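Local coordinates for 2-hydroxyhepta-2,4-diene-1,7-dioate isomerase (Corynebacterium glutamicum, PDB 4DBF), which probably acts as a magnesium-dependent oxaloacetate decarboxylase of the fumarylacetoacetate hydrolase (FAH) family, at residues A[132-137]-A[260-265]; A[167-172]-A[182-187]; A[158-163]-A[194-199]; A[140-145]-A[251-256]. One frame throughout, in Å; residues are numbered along the deposited sequence.

Contact 1. Residues A[132-137]-A[260-265]; sequences KVEFEG and AGTEAM. With MG (magnesium ion), chain C.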
loop_
_atom_site.group_PDB
_atom_site.type_symbol
_atom_site.label_atom_id
_atom_site.label_comp_id
_atom_site.label_asym_id
_atom_site.label_seq_id
_atom_site.Cartn_x
_atom_site.Cartn_y
_atom_site.Cartn_z
ATOM N N LYS A 132 -14.684 18.377 4.191
ATOM C CA LYS A 132 -13.936 18.610 5.389
ATOM C C LYS A 132 -12.514 18.028 5.329
ATOM O O LYS A 132 -12.151 17.261 6.158
ATOM C CB LYS A 132 -14.660 18.135 6.632
ATOM C CG LYS A 132 -14.102 18.785 7.867
ATOM C CD LYS A 132 -14.939 18.529 9.092
ATOM C CE LYS A 132 -14.176 18.844 10.344
ATOM N NZ LYS A 132 -14.954 18.450 11.521
ATOM N N VAL A 133 -11.750 18.449 4.334
ATOM C CA VAL A 133 -10.394 17.988 4.117
ATOM C C VAL A 133 -9.388 18.773 4.913
ATOM O O VAL A 133 -9.178 19.929 4.671
ATOM C CB VAL A 133 -10.033 18.047 2.644
ATOM C CG1 VAL A 133 -8.618 17.632 2.406
ATOM C CG2 VAL A 133 -10.977 17.222 1.843
ATOM N N GLU A 134 -8.782 18.113 5.873
ATOM C CA GLU A 134 -7.789 18.721 6.737
ATOM C C GLU A 134 -6.375 18.229 6.439
ATOM O O GLU A 134 -6.193 17.181 5.930
ATOM C CB GLU A 134 -8.119 18.476 8.212
ATOM C CG GLU A 134 -9.475 19.010 8.616
ATOM C CD GLU A 134 -9.789 18.908 10.087
ATOM O OE1 GLU A 134 -9.133 18.209 10.816
ATOM O OE2 GLU A 134 -10.710 19.574 10.505
ATOM N N PHE A 135 -5.405 19.023 6.808
ATOM C CA PHE A 135 -4.026 18.667 6.712
ATOM C C PHE A 135 -3.552 18.150 8.050
ATOM O O PHE A 135 -4.172 18.351 9.031
ATOM C CB PHE A 135 -3.223 19.891 6.375
ATOM C CG PHE A 135 -3.298 20.942 7.412
ATOM C CD1 PHE A 135 -2.460 20.920 8.485
ATOM C CD2 PHE A 135 -4.251 21.918 7.346
ATOM C CE1 PHE A 135 -2.550 21.870 9.447
ATOM C CE2 PHE A 135 -4.331 22.882 8.298
ATOM C CZ PHE A 135 -3.477 22.853 9.349
ATOM N N GLU A 136 -2.418 17.497 8.048
ATOM C CA GLU A 136 -1.784 17.116 9.278
ATOM C C GLU A 136 -0.293 17.118 9.027
ATOM O O GLU A 136 0.157 16.365 8.259
ATOM C CB GLU A 136 -2.181 15.713 9.713
ATOM C CG GLU A 136 -3.641 15.357 9.730
ATOM C CD GLU A 136 -3.920 14.014 10.367
ATOM O OE1 GLU A 136 -3.200 13.087 10.123
ATOM O OE2 GLU A 136 -4.881 13.898 11.089
ATOM N N GLY A 137 0.445 17.974 9.686
ATOM C CA GLY A 137 1.874 17.962 9.558
ATOM C C GLY A 137 2.511 16.915 10.418
ATOM O O GLY A 137 2.266 16.874 11.571
ATOM N N ALA A 260 -5.133 15.032 15.987
ATOM C CA ALA A 260 -6.181 14.471 15.138
ATOM C C ALA A 260 -7.202 15.472 14.537
ATOM O O ALA A 260 -8.160 15.053 13.850
ATOM C CB ALA A 260 -6.927 13.442 15.919
ATOM N N GLY A 261 -7.009 16.757 14.778
ATOM C CA GLY A 261 -7.891 17.758 14.190
ATOM C C GLY A 261 -7.229 19.087 13.967
ATOM O O GLY A 261 -6.728 19.703 14.917
ATOM N N THR A 262 -7.200 19.549 12.730
ATOM C CA THR A 262 -6.582 20.834 12.473
ATOM C C THR A 262 -7.523 21.925 11.912
ATOM O O THR A 262 -8.116 22.647 12.677
ATOM C CB THR A 262 -5.404 20.630 11.529
ATOM O OG1 THR A 262 -5.882 20.021 10.313
ATOM C CG2 THR A 262 -4.280 19.717 12.195
ATOM N N GLU A 263 -7.668 22.023 10.604
ATOM C CA GLU A 263 -8.541 23.027 9.999
ATOM C C GLU A 263 -8.848 22.605 8.554
ATOM O O GLU A 263 -7.937 22.210 7.802
ATOM C CB GLU A 263 -7.912 24.439 10.011
ATOM C CG GLU A 263 -8.720 25.552 9.244
ATOM C CD GLU A 263 -9.879 26.175 10.053
ATOM O OE1 GLU A 263 -9.806 26.282 11.313
ATOM O OE2 GLU A 263 -10.867 26.586 9.397
ATOM N N ALA A 264 -10.102 22.717 8.124
ATOM C CA ALA A 264 -10.413 22.355 6.740
ATOM C C ALA A 264 -9.776 23.291 5.697
ATOM O O ALA A 264 -9.585 24.492 5.927
ATOM C CB ALA A 264 -11.937 22.238 6.510
ATOM N N MET A 265 -9.451 22.717 4.550
ATOM C CA MET A 265 -8.783 23.425 3.482
ATOM C C MET A 265 -9.749 23.399 2.326
ATOM O O MET A 265 -10.431 22.380 2.121
ATOM C CB MET A 265 -7.533 22.620 3.068
ATOM C CG MET A 265 -6.509 22.559 4.125
ATOM S SD MET A 265 -5.029 21.809 3.399
ATOM C CE MET A 265 -5.458 20.216 2.899
HETATM MG MG MG C . -1.956 11.371 10.554
HETATM O O HOH W 1 -12.509 20.898 2.784
HETATM O O HOH W 2 -3.448 10.095 11.188
HETATM O O HOH W 3 -0.580 9.718 10.762
HETATM O O HOH W 4 -1.886 12.074 12.470
#

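Contact 2. Residues A[167-172]-A[182-187]; sequences DVSSRD and RAKGID. With MG (magnesium ion), chain C.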
loop_
_atom_site.group_PDB
_atom_site.type_symbol
_atom_site.label_atom_id
_atom_site.label_comp_id
_atom_site.label_asym_id
_atom_site.label_seq_id
_atom_site.Cartn_x
_atom_site.Cartn_y
_atom_site.Cartn_z
ATOM N N ASP A 167 -0.324 14.584 6.015
ATOM C CA ASP A 167 -1.239 13.426 5.937
ATOM C C ASP A 167 -2.654 14.027 5.737
ATOM O O ASP A 167 -3.428 14.189 6.700
ATOM C CB ASP A 167 -1.118 12.604 7.241
ATOM C CG ASP A 167 -2.065 11.432 7.309
ATOM O OD1 ASP A 167 -2.648 11.000 6.295
ATOM O OD2 ASP A 167 -2.256 10.899 8.421
ATOM N N VAL A 168 -2.982 14.328 4.490
ATOM C CA VAL A 168 -4.220 15.071 4.165
ATOM C C VAL A 168 -5.341 14.059 4.340
ATOM O O VAL A 168 -5.161 12.918 3.972
ATOM C CB VAL A 168 -4.149 15.534 2.712
ATOM C CG1 VAL A 168 -5.449 16.186 2.300
ATOM C CG2 VAL A 168 -2.932 16.545 2.555
ATOM N N SER A 169 -6.468 14.474 4.924
ATOM C CA SER A 169 -7.517 13.563 5.353
ATOM C C SER A 169 -8.900 14.258 5.184
ATOM O O SER A 169 -9.070 15.378 5.728
ATOM C CB SER A 169 -7.360 13.311 6.880
ATOM O OG SER A 169 -5.953 13.162 7.257
ATOM N N SER A 170 -9.820 13.610 4.468
ATOM C CA SER A 170 -11.240 14.060 4.433
ATOM C C SER A 170 -11.876 13.576 5.739
ATOM O O SER A 170 -12.091 12.366 5.902
ATOM C CB SER A 170 -11.983 13.413 3.269
ATOM O OG SER A 170 -13.409 13.674 3.363
ATOM N N ARG A 171 -12.145 14.475 6.676
ATOM C CA ARG A 171 -12.749 14.037 7.960
ATOM C C ARG A 171 -14.139 13.458 7.774
ATOM O O ARG A 171 -14.561 12.568 8.501
ATOM C CB ARG A 171 -12.857 15.204 8.930
ATOM C CG ARG A 171 -11.547 15.858 9.222
ATOM C CD ARG A 171 -10.507 14.913 9.914
ATOM N NE ARG A 171 -9.340 15.657 10.315
ATOM C CZ ARG A 171 -8.131 15.115 10.550
ATOM N NH1 ARG A 171 -7.933 13.824 10.384
ATOM N NH2 ARG A 171 -7.107 15.885 10.844
ATOM N N ASP A 172 -14.871 13.988 6.803
ATOM C CA ASP A 172 -16.199 13.448 6.499
ATOM C C ASP A 172 -16.150 12.025 5.999
ATOM O O ASP A 172 -17.022 11.175 6.363
ATOM C CB ASP A 172 -16.934 14.335 5.452
ATOM C CG ASP A 172 -17.398 15.685 6.033
ATOM O OD1 ASP A 172 -17.362 15.859 7.270
ATOM O OD2 ASP A 172 -17.705 16.621 5.221
ATOM N N ARG A 182 -9.689 5.323 2.277
ATOM C CA ARG A 182 -10.129 6.273 1.227
ATOM C C ARG A 182 -9.942 7.747 1.569
ATOM O O ARG A 182 -9.360 8.531 0.784
ATOM C CB ARG A 182 -11.597 5.957 0.802
ATOM C CG ARG A 182 -12.046 6.769 -0.395
ATOM C CD ARG A 182 -13.375 6.174 -0.947
ATOM N NE ARG A 182 -14.492 6.355 0.010
ATOM C CZ ARG A 182 -15.683 6.899 -0.308
ATOM N NH1 ARG A 182 -15.908 7.347 -1.535
ATOM N NH2 ARG A 182 -16.662 6.972 0.598
ATOM N N ALA A 183 -10.344 8.128 2.766
ATOM C CA ALA A 183 -10.250 9.521 3.223
ATOM C C ALA A 183 -8.818 10.043 3.157
ATOM O O ALA A 183 -8.616 11.261 3.046
ATOM C CB ALA A 183 -10.675 9.630 4.708
ATOM N N LYS A 184 -7.820 9.142 3.335
ATOM C CA LYS A 184 -6.436 9.598 3.425
ATOM C C LYS A 184 -5.626 9.185 2.198
ATOM O O LYS A 184 -4.435 9.441 2.125
ATOM C CB LYS A 184 -5.810 9.005 4.681
ATOM C CG LYS A 184 -6.432 9.595 6.007
ATOM C CD LYS A 184 -5.727 9.052 7.197
ATOM C CE LYS A 184 -6.136 9.854 8.498
ATOM N NZ LYS A 184 -5.148 10.941 8.841
ATOM N N GLY A 185 -6.283 8.481 1.283
ATOM C CA GLY A 185 -5.604 7.718 0.216
ATOM C C GLY A 185 -5.955 8.223 -1.186
ATOM O O GLY A 185 -5.449 7.691 -2.175
ATOM N N ILE A 186 -6.749 9.297 -1.248
ATOM C CA ILE A 186 -7.093 9.954 -2.552
ATOM C C ILE A 186 -5.765 10.467 -3.186
ATOM O O ILE A 186 -4.867 10.940 -2.472
ATOM C CB ILE A 186 -8.126 11.057 -2.314
ATOM C CG1 ILE A 186 -9.489 10.375 -2.068
ATOM C CG2 ILE A 186 -8.308 11.998 -3.533
ATOM C CD1 ILE A 186 -10.562 11.239 -1.296
ATOM N N ASP A 187 -5.600 10.331 -4.490
ATOM C CA ASP A 187 -4.441 10.864 -5.175
ATOM C C ASP A 187 -4.117 12.292 -4.656
ATOM O O ASP A 187 -4.978 13.081 -4.515
ATOM C CB ASP A 187 -4.667 10.937 -6.689
ATOM C CG ASP A 187 -4.678 9.600 -7.388
ATOM O OD1 ASP A 187 -4.538 8.571 -6.801
ATOM O OD2 ASP A 187 -4.883 9.622 -8.589
HETATM MG MG MG C . -1.956 11.371 10.554
HETATM O O HOH W 5 -5.855 11.581 11.638
HETATM O O HOH W 2 -3.448 10.095 11.188
HETATM O O HOH W 3 -0.580 9.718 10.762
HETATM O O HOH W 4 -1.886 12.074 12.470
#

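Contact 3. Residues A[158-163]-A[194-199]; sequences VVLGFT and PWIETD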
loop_
_atom_site.group_PDB
_atom_site.type_symbol
_atom_site.label_atom_id
_atom_site.label_comp_id
_atom_site.label_asym_id
_atom_site.label_seq_id
_atom_site.Cartn_x
_atom_site.Cartn_y
_atom_site.Cartn_z
ATOM N N VAL A 158 18.018 1.400 10.731
ATOM C CA VAL A 158 17.180 1.179 9.563
ATOM C C VAL A 158 16.659 2.444 8.904
ATOM O O VAL A 158 16.029 2.358 7.894
ATOM C CB VAL A 158 15.974 0.273 9.857
ATOM C CG1 VAL A 158 16.370 -1.083 10.348
ATOM C CG2 VAL A 158 14.986 0.936 10.767
ATOM N N VAL A 159 16.895 3.596 9.497
ATOM C CA VAL A 159 16.417 4.804 8.877
ATOM C C VAL A 159 17.451 5.568 8.037
ATOM O O VAL A 159 18.549 5.813 8.455
ATOM C CB VAL A 159 15.524 5.711 9.764
ATOM C CG1 VAL A 159 15.017 5.074 11.031
ATOM C CG2 VAL A 159 16.004 7.131 9.890
ATOM N N LEU A 160 17.037 5.908 6.837
ATOM C CA LEU A 160 17.803 6.746 5.983
ATOM C C LEU A 160 17.823 8.165 6.509
ATOM O O LEU A 160 18.835 8.748 6.588
ATOM C CB LEU A 160 17.265 6.734 4.558
ATOM C CG LEU A 160 17.940 7.651 3.566
ATOM C CD1 LEU A 160 19.395 7.364 3.369
ATOM C CD2 LEU A 160 17.229 7.806 2.246
ATOM N N GLY A 161 16.666 8.699 6.812
ATOM C CA GLY A 161 16.585 10.059 7.299
ATOM C C GLY A 161 15.156 10.486 7.542
ATOM O O GLY A 161 14.218 9.644 7.538
ATOM N N PHE A 162 14.989 11.786 7.766
ATOM C CA PHE A 162 13.689 12.307 8.164
ATOM C C PHE A 162 13.220 13.206 7.040
ATOM O O PHE A 162 14.040 13.834 6.402
ATOM C CB PHE A 162 13.771 13.164 9.465
ATOM C CG PHE A 162 13.899 12.329 10.719
ATOM C CD1 PHE A 162 13.296 11.083 10.817
ATOM C CD2 PHE A 162 14.633 12.793 11.813
ATOM C CE1 PHE A 162 13.458 10.279 11.984
ATOM C CE2 PHE A 162 14.748 12.010 12.991
ATOM C CZ PHE A 162 14.168 10.750 13.051
ATOM N N THR A 163 11.901 13.277 6.822
ATOM C CA THR A 163 11.340 14.282 5.933
ATOM C C THR A 163 10.014 14.757 6.492
ATOM O O THR A 163 9.676 14.410 7.601
ATOM C CB THR A 163 11.275 13.728 4.438
ATOM O OG1 THR A 163 10.931 14.803 3.563
ATOM C CG2 THR A 163 10.276 12.603 4.324
ATOM N N PRO A 194 10.666 18.540 2.076
ATOM C CA PRO A 194 11.205 18.783 0.742
ATOM C C PRO A 194 12.412 17.956 0.348
ATOM O O PRO A 194 12.751 17.941 -0.782
ATOM C CB PRO A 194 11.653 20.221 0.830
ATOM C CG PRO A 194 12.059 20.362 2.209
ATOM C CD PRO A 194 11.073 19.592 3.002
ATOM N N TRP A 195 13.032 17.310 1.301
ATOM C CA TRP A 195 14.144 16.450 1.079
ATOM C C TRP A 195 14.321 15.624 2.299
ATOM O O TRP A 195 13.619 15.805 3.244
ATOM C CB TRP A 195 15.399 17.253 0.782
ATOM C CG TRP A 195 15.592 18.393 1.720
ATOM C CD1 TRP A 195 15.771 18.342 3.069
ATOM C CD2 TRP A 195 15.580 19.805 1.402
ATOM N NE1 TRP A 195 15.884 19.578 3.577
ATOM C CE2 TRP A 195 15.773 20.491 2.632
ATOM C CE3 TRP A 195 15.439 20.521 0.271
ATOM C CZ2 TRP A 195 15.837 21.845 2.694
ATOM C CZ3 TRP A 195 15.492 21.877 0.338
ATOM C CH2 TRP A 195 15.694 22.527 1.525
ATOM N N ILE A 196 15.242 14.699 2.278
ATOM C CA ILE A 196 15.401 13.775 3.356
ATOM C C ILE A 196 16.691 14.194 4.149
ATOM O O ILE A 196 17.795 14.274 3.577
ATOM C CB ILE A 196 15.545 12.375 2.822
ATOM C CG1 ILE A 196 14.193 11.934 2.144
ATOM C CG2 ILE A 196 15.954 11.392 3.963
ATOM C CD1 ILE A 196 14.401 10.716 1.334
ATOM N N GLU A 197 16.509 14.497 5.432
ATOM C CA GLU A 197 17.644 14.902 6.295
ATOM C C GLU A 197 18.225 13.637 6.908
ATOM O O GLU A 197 17.569 12.990 7.719
ATOM C CB GLU A 197 17.204 15.865 7.401
ATOM C CG GLU A 197 18.363 16.212 8.425
ATOM C CD GLU A 197 19.597 16.795 7.690
ATOM O OE1 GLU A 197 19.519 17.932 7.180
ATOM O OE2 GLU A 197 20.625 16.121 7.553
ATOM N N THR A 198 19.444 13.279 6.526
ATOM C CA THR A 198 20.035 11.994 6.974
ATOM C C THR A 198 20.839 12.195 8.311
ATOM O O THR A 198 21.143 11.238 9.012
ATOM C CB THR A 198 20.983 11.390 5.953
ATOM O OG1 THR A 198 22.183 12.191 5.890
ATOM C CG2 THR A 198 20.292 11.274 4.532
ATOM N N ASP A 199 21.138 13.430 8.674
ATOM C CA ASP A 199 21.783 13.660 10.026
ATOM C C ASP A 199 20.659 13.604 11.061
ATOM O O ASP A 199 20.161 14.609 11.502
ATOM C CB ASP A 199 22.537 15.007 10.039
ATOM C CG ASP A 199 23.262 15.306 11.387
ATOM O OD1 ASP A 199 23.281 14.454 12.320
ATOM O OD2 ASP A 199 23.766 16.448 11.471
#

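Contact 4. Residues A[140-145]-A[251-256]; sequences AVVIGK and GDVIAT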
loop_
_atom_site.group_PDB
_atom_site.type_symbol
_atom_site.label_atom_id
_atom_site.label_comp_id
_atom_site.label_asym_id
_atom_site.label_seq_id
_atom_site.Cartn_x
_atom_site.Cartn_y
_atom_site.Cartn_z
ATOM N N ALA A 140 8.175 12.446 9.161
ATOM C CA ALA A 140 8.198 11.253 8.345
ATOM C C ALA A 140 9.549 10.606 8.414
ATOM O O ALA A 140 10.521 11.255 8.365
ATOM C CB ALA A 140 7.848 11.547 6.903
ATOM N N VAL A 141 9.537 9.309 8.506
ATOM C CA VAL A 141 10.741 8.543 8.528
ATOM C C VAL A 141 10.919 7.839 7.188
ATOM O O VAL A 141 10.028 7.210 6.709
ATOM C CB VAL A 141 10.698 7.475 9.605
ATOM C CG1 VAL A 141 11.945 6.668 9.578
ATOM C CG2 VAL A 141 10.484 8.073 10.966
ATOM N N VAL A 142 12.090 7.937 6.616
ATOM C CA VAL A 142 12.355 7.174 5.431
ATOM C C VAL A 142 13.285 6.003 5.725
ATOM O O VAL A 142 14.361 6.179 6.214
ATOM C CB VAL A 142 12.919 8.031 4.301
ATOM C CG1 VAL A 142 13.203 7.182 3.109
ATOM C CG2 VAL A 142 11.981 9.145 3.957
ATOM N N ILE A 143 12.796 4.818 5.415
ATOM C CA ILE A 143 13.467 3.564 5.645
ATOM C C ILE A 143 14.628 3.377 4.660
ATOM O O ILE A 143 14.524 3.673 3.525
ATOM C CB ILE A 143 12.498 2.362 5.593
ATOM C CG1 ILE A 143 11.490 2.398 6.723
ATOM C CG2 ILE A 143 13.249 1.060 5.717
ATOM C CD1 ILE A 143 12.112 2.529 8.068
ATOM N N GLY A 144 15.736 2.900 5.175
ATOM C CA GLY A 144 16.983 2.848 4.455
ATOM C C GLY A 144 17.473 1.472 4.053
ATOM O O GLY A 144 18.336 1.334 3.252
ATOM N N LYS A 145 16.890 0.459 4.645
ATOM C CA LYS A 145 17.214 -0.879 4.302
ATOM C C LYS A 145 16.084 -1.812 4.646
ATOM O O LYS A 145 15.268 -1.520 5.453
ATOM C CB LYS A 145 18.514 -1.266 4.962
ATOM C CG LYS A 145 18.464 -1.354 6.454
ATOM C CD LYS A 145 19.777 -1.905 6.961
ATOM C CE LYS A 145 19.584 -2.799 8.148
ATOM N NZ LYS A 145 20.834 -3.047 8.884
ATOM N N GLY A 251 13.116 3.212 1.066
ATOM C CA GLY A 251 12.232 4.137 0.400
ATOM C C GLY A 251 10.851 4.184 1.057
ATOM O O GLY A 251 10.159 5.190 0.891
ATOM N N ASP A 252 10.476 3.138 1.762
ATOM C CA ASP A 252 9.160 3.115 2.474
ATOM C C ASP A 252 9.102 4.296 3.492
ATOM O O ASP A 252 10.118 4.682 4.092
ATOM C CB ASP A 252 8.946 1.825 3.250
ATOM C CG ASP A 252 8.409 0.689 2.390
ATOM O OD1 ASP A 252 8.110 0.919 1.201
ATOM O OD2 ASP A 252 8.288 -0.404 2.922
ATOM N N VAL A 253 7.909 4.844 3.725
ATOM C CA VAL A 253 7.841 6.055 4.511
ATOM C C VAL A 253 6.945 5.796 5.732
ATOM O O VAL A 253 5.895 5.126 5.586
ATOM C CB VAL A 253 7.268 7.217 3.649
ATOM C CG1 VAL A 253 6.854 8.379 4.597
ATOM C CG2 VAL A 253 8.263 7.677 2.468
ATOM N N ILE A 254 7.349 6.288 6.920
ATOM C CA ILE A 254 6.453 6.152 8.102
ATOM C C ILE A 254 6.013 7.544 8.495
ATOM O O ILE A 254 6.842 8.411 8.729
ATOM C CB ILE A 254 7.169 5.433 9.293
ATOM C CG1 ILE A 254 7.587 4.024 8.883
ATOM C CG2 ILE A 254 6.248 5.410 10.600
ATOM C CD1 ILE A 254 8.560 3.405 9.964
ATOM N N ALA A 255 4.692 7.738 8.623
ATOM C CA ALA A 255 4.192 9.023 9.048
ATOM C C ALA A 255 3.908 8.863 10.559
ATOM O O ALA A 255 3.076 8.024 10.923
ATOM C CB ALA A 255 2.876 9.310 8.318
ATOM N N THR A 256 4.648 9.580 11.394
ATOM C CA THR A 256 4.703 9.283 12.866
ATOM C C THR A 256 3.594 9.974 13.706
ATOM O O THR A 256 3.538 9.829 14.957
ATOM C CB THR A 256 6.117 9.603 13.450
ATOM O OG1 THR A 256 6.411 10.994 13.257
ATOM C CG2 THR A 256 7.173 8.752 12.708
#

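Contact 1. Residues A[132-137]-A[260-265]
Thr262 lies against one face of the Phe135 ring and at the same time bonds to that residue's backbone. Its OG1 donates to Phe135 O at 2.7 Å, from a position slightly tilted out of the carbonyl plane, while CB stands over the ring, 3.9 Å from its centroid, in a CH-pi contact. Phe135 CG sits between its own backbone N and carbonyl carbon (chi1 62°), which swings the ring back over the threonine. At the ring's edge, in its plane, lies Met265 CG; the sulfur completes a Met-aromatic contact, with SD 4.0 Å from Phe135 CB. The methionine turns at its last torsion, bringing CE to 4.1 Å from Val133 CG1. Its backbone N donates to Val133 O at 2.8 Å, and a water links Val133 N to Met265 O. Next to Val133, Glu134 OE1 accepts from Thr262 N at 3.0 Å, the N-H coming from above the carboxylate plane. The same oxygen takes a salt bridge from Arg171, so two donors fix this buried carboxylate. In the next shell, Arg171 also pairs with Glu136 OE2, which leaves Glu136 OE1 to bind magnesium at 2.2 Å. Glu263, on the outer side of the loop, pairs instead with Lys223. The loop 260-265 thus closes over the start of strand 133-143, bonding to the three residues that precede Glu136. Together with Glu138, Asp167 and three waters, Glu136 forms the carboxylate-bound magnesium site characteristic of the FAH family.

Contact 2. Residues A[167-172]-A[182-187]
Lys184 reaches across to Asp167 and Ser169 beside the magnesium site of the FAH-type domain, joining the short helix 181-185 to the end of strand 159-170. The backbones already meet at its root: Lys184 CA makes a CH...O contact with Val168 O, and Ser170 N donates to Ala183 O at 3.0 Å in a nearly straight bond. From there CB lies 4.0 Å from Val168 O. The chain then runs extended: CG passes Ser169 CB and OG, CD comes within 3.8 Å of Asp167 OD1, and CE within 3.5 Å of Ser169 OG. At the last torsion (chi4 -96°) the chain bends, turning NZ in between the serine and the aspartate. NZ donates to Ser169 OG at 2.8 Å and to Asp167 OD2 at 2.9 Å, the latter from above the carboxylate plane. With two waters also accepting, four acceptors share its three hydrogens. Ser169 OG donates in turn to Asp167 O, which fixes the hydroxyl's direction and leaves its oxygen to accept from NZ. Asp167 OD2 also binds magnesium, while OD1 pairs with Lys112. Arg171 NH1 comes near the ammonium group, but the arginine is tied to Glu134 and Glu136, and one of the waters on NZ makes a weak bond to it. Ser170, at the N-cap of helix 171-177, has its OG bonded to Leu173 N and also to Thr131 O. The other water accepts from Lys184 NZ at 3.0 Å and is itself a magnesium ligand, 2.1 Å from the ion.

Contact 3. Residues A[158-163]-A[194-199]
Phe162 O takes the shortest bond of the contact, from Glu197 N at 2.7 Å. The reverse bond, Phe162 N to Glu197 O, is 2.8 Å, and the two define an antiparallel hydrogen-bonded pair. Ile196 CA adds a CH...O contact to Phe162 O. One residue further, Thr163 OG1 is anti to its backbone N (chi1 -171°), which carries the hydroxyl across to donate to Trp195 O at 2.9 Å from well above the carbonyl plane. Beyond the other end of the pair, Gly161 CA packs directly against the partner strand, 3.1 Å from Glu197 O and 3.6 Å from Ile196 CG2. Leu160 straddles the partner strand's end: CD2 touches Ile196 CD1 at 4.2 Å, the two side chains crossing at about a right angle, and CD1 meets Thr198 CG2. Glu197 bends at CG and accepts from Asp199 N through the anti lone pair of OE2. Leu160 and Gly161 both face Val142, a classic beta bulge in strand 159-170. Strand 159-170 lies between strands 133-143 and 190-197, and the latter pairs on with strand 22-28, where Thr198 OG1 bonds to Met21 O just ahead of it.

Contact 4. Residues A[140-145]-A[251-256]
An antiparallel beta ladder in the FAH-type domain joins the end of strand 133-143 to strand 253-255, its central rung being the hydrogen-bonded pair Val141 and Ile254. Val141 N to Ile254 O and Ile254 N to Val141 O are both 2.8 Å. Ahead of strand 253-255 the pairing continues: Ile143 N donates to Asp252 O at 3.0 Å, and Gly251 N to Ile143 O at 2.9 Å. Gly251 has a positive phi (98°). Ala140, Val142 and Val253 share one face of the sheet, with Ala140 CB 4.0 Å from Val253 CG1. Val141 and Ile254 point to the other face, which helix 235-243 covers through Met235, Ile238 and Ile242. There Ile143 CD1 obliquely meets Ile254 CD1 at 4.1 Å. Asp252 is pinned outside the ladder by Lys82 and Ser81. At the far end Thr256 places OG1 between its backbone N and carbonyl carbon, where it bonds to Leu139 O; its other branch, CG2, rests against Val141 CG2 at 3.8 Å.

Overall arrangement
Strand 133-143 runs through both contact 1 and contact 4, and strand 159-170 through contacts 2 and 3, so two neighbouring strands join all four. At one end, contacts 1 and 2 have centres 10 Å apart and share the magnesium ion with its three waters, and Arg171 bridges them. At the other end, contacts 3 and 4 lie side by side, centres 8 Å apart, with Leu160 N 2.8 Å from Val142 O. The two ends are 20 to 24 Å apart between centres. The side chain of Thr256 in contact 4 is about 9 Å from the ion, that of Thr163 in contact 3 about 14 Å.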